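N-acetyltransferase domain-containing protein (Pyrococcus horikoshii, PDB 1WWZ) binds acetyl coenzyme A and probably transfers its acyl group to an acceptor not yet identified, as a member of the GNAT acetyltransferase family. Local coordinates at residues A[68-73]-A[89-94]. Residues are numbered along the deposited sequence; the frame is centred on the assembly and turned at random.
Sequences GFIVCD and HEFVVD. With ACO (acetyl coenzyme *a), chain C.
The ring of Phe-91 is sandwiched between Ile-70 and acetyl-CoA. CD1 of Ile-70 lies over one face, 4.1 Å from the ring centroid and displaced toward the rim, a CH-pi contact. On the opposite face the CEP methyl of acetyl-CoA sits over the centre. Ile-70 and Phe-91 form a non-hydrogen-bonded pair in an antiparallel beta hairpin of the GNAT fold, strands 65-78 and 83-93. Both side chains leave the same sheet face; with CG of Phe-91 anti to the backbone N (chi1 178°), the ring lies between Ile-70 CD1 and the CEP methyl. An alanine in place of Phe-91 would probably leave the CEP methyl and Ile-70 CD1 without the ring surface between them.

Strand 89-93 also grips the cofactor by its backbone, as GNAT proteins do with the pantetheine arm. Phe-91 O accepts a hydrogen bond from ACO N4P, and Val-93 N donates to ACO O9P at 2.7 Å. Gly-101, Gly-103 and Arg-104 bind the cofactor through their backbone N atoms.

On the other sheet face, Val-92 CG1 lies over the Phe-69 ring, 3.4 Å from CE2. Phe-57 and helix 14-27 also pack on this ring. Glu-90 is bent at chi2 (48°), bringing OE2 back to accept from Phe-91 N at 2.8 Å, from above the carboxylate plane. Tyr-28 OH also hydrogen-bonds this OE2.

Phe-69 and Val-92 join the strands by two backbone hydrogen bonds. Farther along, His-89 NE2 donates in its ring plane to the anti lone pair of Asp-73 OD2, 2.8 Å away.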
loop_
_atom_site.group_PDB
_atom_site.type_symbol
_atom_site.label_atom_id
_atom_site.label_comp_id
_atom_site.label_asym_id
_atom_site.label_seq_id
_atom_site.Cartn_x
_atom_site.Cartn_y
_atom_site.Cartn_z
ATOM N N GLY A 68 -1.558 -5.405 -14.972
ATOM C CA GLY A 68 -0.409 -5.832 -14.198
ATOM C C GLY A 68 -0.815 -6.873 -13.176
ATOM O O GLY A 68 -2.000 -7.026 -12.886
ATOM N N PHE A 69 0.154 -7.607 -12.644
ATOM C CA PHE A 69 -0.158 -8.608 -11.638
ATOM C C PHE A 69 1.054 -8.998 -10.820
ATOM O O PHE A 69 2.196 -8.737 -11.202
ATOM C CB PHE A 69 -0.818 -9.848 -12.283
ATOM C CG PHE A 69 0.102 -10.679 -13.141
ATOM C CD1 PHE A 69 0.777 -11.773 -12.606
ATOM C CD2 PHE A 69 0.251 -10.403 -14.500
ATOM C CE1 PHE A 69 1.581 -12.587 -13.410
ATOM C CE2 PHE A 69 1.054 -11.210 -15.315
ATOM C CZ PHE A 69 1.719 -12.303 -14.769
ATOM N N ILE A 70 0.794 -9.592 -9.666
ATOM C CA ILE A 70 1.860 -10.034 -8.785
ATOM C C ILE A 70 1.388 -11.341 -8.168
ATOM O O ILE A 70 0.203 -11.503 -7.865
ATOM C CB ILE A 70 2.177 -8.959 -7.701
ATOM C CG1 ILE A 70 3.410 -9.376 -6.898
ATOM C CG2 ILE A 70 0.967 -8.730 -6.794
ATOM C CD1 ILE A 70 3.986 -8.244 -6.034
ATOM N N VAL A 71 2.309 -12.282 -8.020
ATOM C CA VAL A 71 1.994 -13.593 -7.466
ATOM C C VAL A 71 2.670 -13.726 -6.116
ATOM O O VAL A 71 3.894 -13.771 -6.036
ATOM C CB VAL A 71 2.489 -14.703 -8.410
ATOM C CG1 VAL A 71 2.170 -16.075 -7.829
ATOM C CG2 VAL A 71 1.835 -14.532 -9.777
ATOM N N CYS A 72 1.855 -13.784 -5.067
ATOM C CA CYS A 72 2.337 -13.868 -3.689
ATOM C C CYS A 72 2.077 -15.249 -3.096
ATOM O O CYS A 72 0.936 -15.701 -3.044
ATOM C CB CYS A 72 1.632 -12.802 -2.854
ATOM S SG CYS A 72 1.476 -11.212 -3.721
ATOM N N ASP A 73 3.137 -15.906 -2.641
ATOM C CA ASP A 73 3.036 -17.249 -2.073
ATOM C C ASP A 73 3.277 -17.226 -0.565
ATOM O O ASP A 73 4.398 -17.004 -0.123
ATOM C CB ASP A 73 4.076 -18.157 -2.735
ATOM C CG ASP A 73 3.794 -19.633 -2.517
ATOM O OD1 ASP A 73 3.174 -19.980 -1.491
ATOM O OD2 ASP A 73 4.209 -20.443 -3.374
ATOM N N HIS A 89 6.560 -14.782 -6.739
ATOM C CA HIS A 89 6.956 -15.595 -7.887
ATOM C C HIS A 89 7.006 -14.828 -9.197
ATOM O O HIS A 89 7.789 -15.160 -10.083
ATOM C CB HIS A 89 6.008 -16.782 -8.059
ATOM C CG HIS A 89 6.112 -17.801 -6.969
ATOM N ND1 HIS A 89 7.305 -18.387 -6.614
ATOM C CD2 HIS A 89 5.164 -18.361 -6.179
ATOM C CE1 HIS A 89 7.090 -19.267 -5.650
ATOM N NE2 HIS A 89 5.800 -19.270 -5.369
ATOM N N GLU A 90 6.154 -13.820 -9.324
ATOM C CA GLU A 90 6.108 -13.022 -10.537
ATOM C C GLU A 90 5.561 -11.644 -10.202
ATOM O O GLU A 90 4.811 -11.485 -9.245
ATOM C CB GLU A 90 5.235 -13.702 -11.592
ATOM C CG GLU A 90 5.371 -13.050 -12.956
ATOM C CD GLU A 90 6.824 -12.841 -13.334
ATOM O OE1 GLU A 90 7.496 -13.834 -13.686
ATOM O OE2 GLU A 90 7.302 -11.688 -13.258
ATOM N N PHE A 91 5.934 -10.653 -11.001
ATOM C CA PHE A 91 5.520 -9.279 -10.754
ATOM C C PHE A 91 5.775 -8.517 -12.046
ATOM O O PHE A 91 6.923 -8.313 -12.434
ATOM C CB PHE A 91 6.378 -8.736 -9.608
ATOM C CG PHE A 91 6.121 -7.301 -9.257
ATOM C CD1 PHE A 91 4.875 -6.719 -9.455
ATOM C CD2 PHE A 91 7.126 -6.550 -8.652
ATOM C CE1 PHE A 91 4.631 -5.407 -9.052
ATOM C CE2 PHE A 91 6.891 -5.235 -8.244
ATOM C CZ PHE A 91 5.642 -4.666 -8.445
ATOM N N VAL A 92 4.709 -8.102 -12.720
ATOM C CA VAL A 92 4.892 -7.405 -13.983
ATOM C C VAL A 92 3.724 -6.497 -14.337
ATOM O O VAL A 92 2.567 -6.791 -14.034
ATOM C CB VAL A 92 5.125 -8.427 -15.128
ATOM C CG1 VAL A 92 3.944 -9.383 -15.219
ATOM C CG2 VAL A 92 5.334 -7.708 -16.457
ATOM N N VAL A 93 4.046 -5.385 -14.980
ATOM C CA VAL A 93 3.042 -4.420 -15.394
ATOM C C VAL A 93 3.207 -4.141 -16.883
ATOM O O VAL A 93 4.329 -4.042 -17.375
ATOM C CB VAL A 93 3.197 -3.103 -14.609
ATOM C CG1 VAL A 93 2.265 -2.044 -15.176
ATOM C CG2 VAL A 93 2.898 -3.342 -13.136
ATOM N N ASP A 94 2.089 -4.039 -17.594
ATOM C CA ASP A 94 2.106 -3.746 -19.024
ATOM C C ASP A 94 3.036 -2.564 -19.269
ATOM O O ASP A 94 2.978 -1.563 -18.557
ATOM C CB ASP A 94 0.694 -3.409 -19.499
ATOM C CG ASP A 94 0.634 -3.093 -20.980
ATOM O OD1 ASP A 94 1.242 -2.089 -21.406
ATOM O OD2 ASP A 94 -0.021 -3.854 -21.716
HETATM N N1A ACO C . 14.513 2.538 -12.944
HETATM C C2A ACO C . 14.613 3.070 -11.724
HETATM N N3A ACO C . 13.706 2.947 -10.711
HETATM C C4A ACO C . 12.589 2.175 -11.068
HETATM C C5A ACO C . 12.408 1.599 -12.310
HETATM C C6A ACO C . 13.449 1.808 -13.304
HETATM N N6A ACO C . 13.359 1.307 -14.540
HETATM N N7A ACO C . 11.199 0.912 -12.350
HETATM C C8A ACO C . 10.697 1.078 -11.157
HETATM N N9A ACO C . 11.492 1.839 -10.304
HETATM C C1B ACO C . 11.259 2.232 -8.925
HETATM C C2B ACO C . 11.029 3.739 -8.718
HETATM O O2B ACO C . 11.453 4.048 -7.375
HETATM C C3B ACO C . 9.514 3.887 -9.022
HETATM O O3B ACO C . 9.063 5.045 -8.292
HETATM P P3B ACO C . 8.990 6.554 -8.842
HETATM O O7A ACO C . 10.418 6.892 -9.148
HETATM O O8A ACO C . 8.459 7.335 -7.736
HETATM O O9A ACO C . 8.112 6.531 -10.033
HETATM C C4B ACO C . 8.940 2.625 -8.434
HETATM O O4B ACO C . 10.069 1.708 -8.393
HETATM C C5B ACO C . 7.919 1.911 -9.293
HETATM O O5B ACO C . 6.932 2.761 -9.851
HETATM P P1A ACO C . 5.691 2.099 -10.591
HETATM O O1A ACO C . 5.194 3.068 -11.566
HETATM O O2A ACO C . 4.718 1.612 -9.535
HETATM O O3A ACO C . 6.463 0.938 -11.457
HETATM P P2A ACO C . 5.830 -0.105 -12.406
HETATM O O4A ACO C . 6.529 0.110 -13.688
HETATM O O5A ACO C . 4.355 0.093 -12.369
HETATM O O6A ACO C . 6.167 -1.506 -11.817
HETATM C CBP ACO C . 7.749 -3.362 -12.362
HETATM C CCP ACO C . 7.551 -2.047 -11.647
HETATM C CDP ACO C . 9.191 -3.852 -12.002
HETATM C CEP ACO C . 6.677 -4.378 -11.905
HETATM C CAP ACO C . 7.595 -3.097 -13.910
HETATM O OAP ACO C . 8.608 -2.187 -14.330
HETATM C C9P ACO C . 7.714 -4.347 -14.820
HETATM O O9P ACO C . 6.729 -4.991 -15.154
HETATM N N8P ACO C . 8.980 -4.694 -15.219
HETATM C C7P ACO C . 9.291 -5.861 -16.082
HETATM C C6P ACO C . 9.137 -7.223 -15.377
HETATM C C5P ACO C . 10.041 -7.360 -14.177
HETATM O O5P ACO C . 11.256 -7.043 -14.241
HETATM N N4P ACO C . 9.538 -7.837 -13.048
HETATM C C3P ACO C . 10.078 -8.123 -11.714
HETATM C C2P ACO C . 10.754 -9.490 -11.852
HETATM S S1P ACO C . 11.424 -9.945 -10.161
HETATM C C ACO C . 10.305 -10.864 -9.665
HETATM O O ACO C . 9.194 -11.223 -10.275
HETATM C CH3 ACO C . 10.161 -11.669 -8.233
#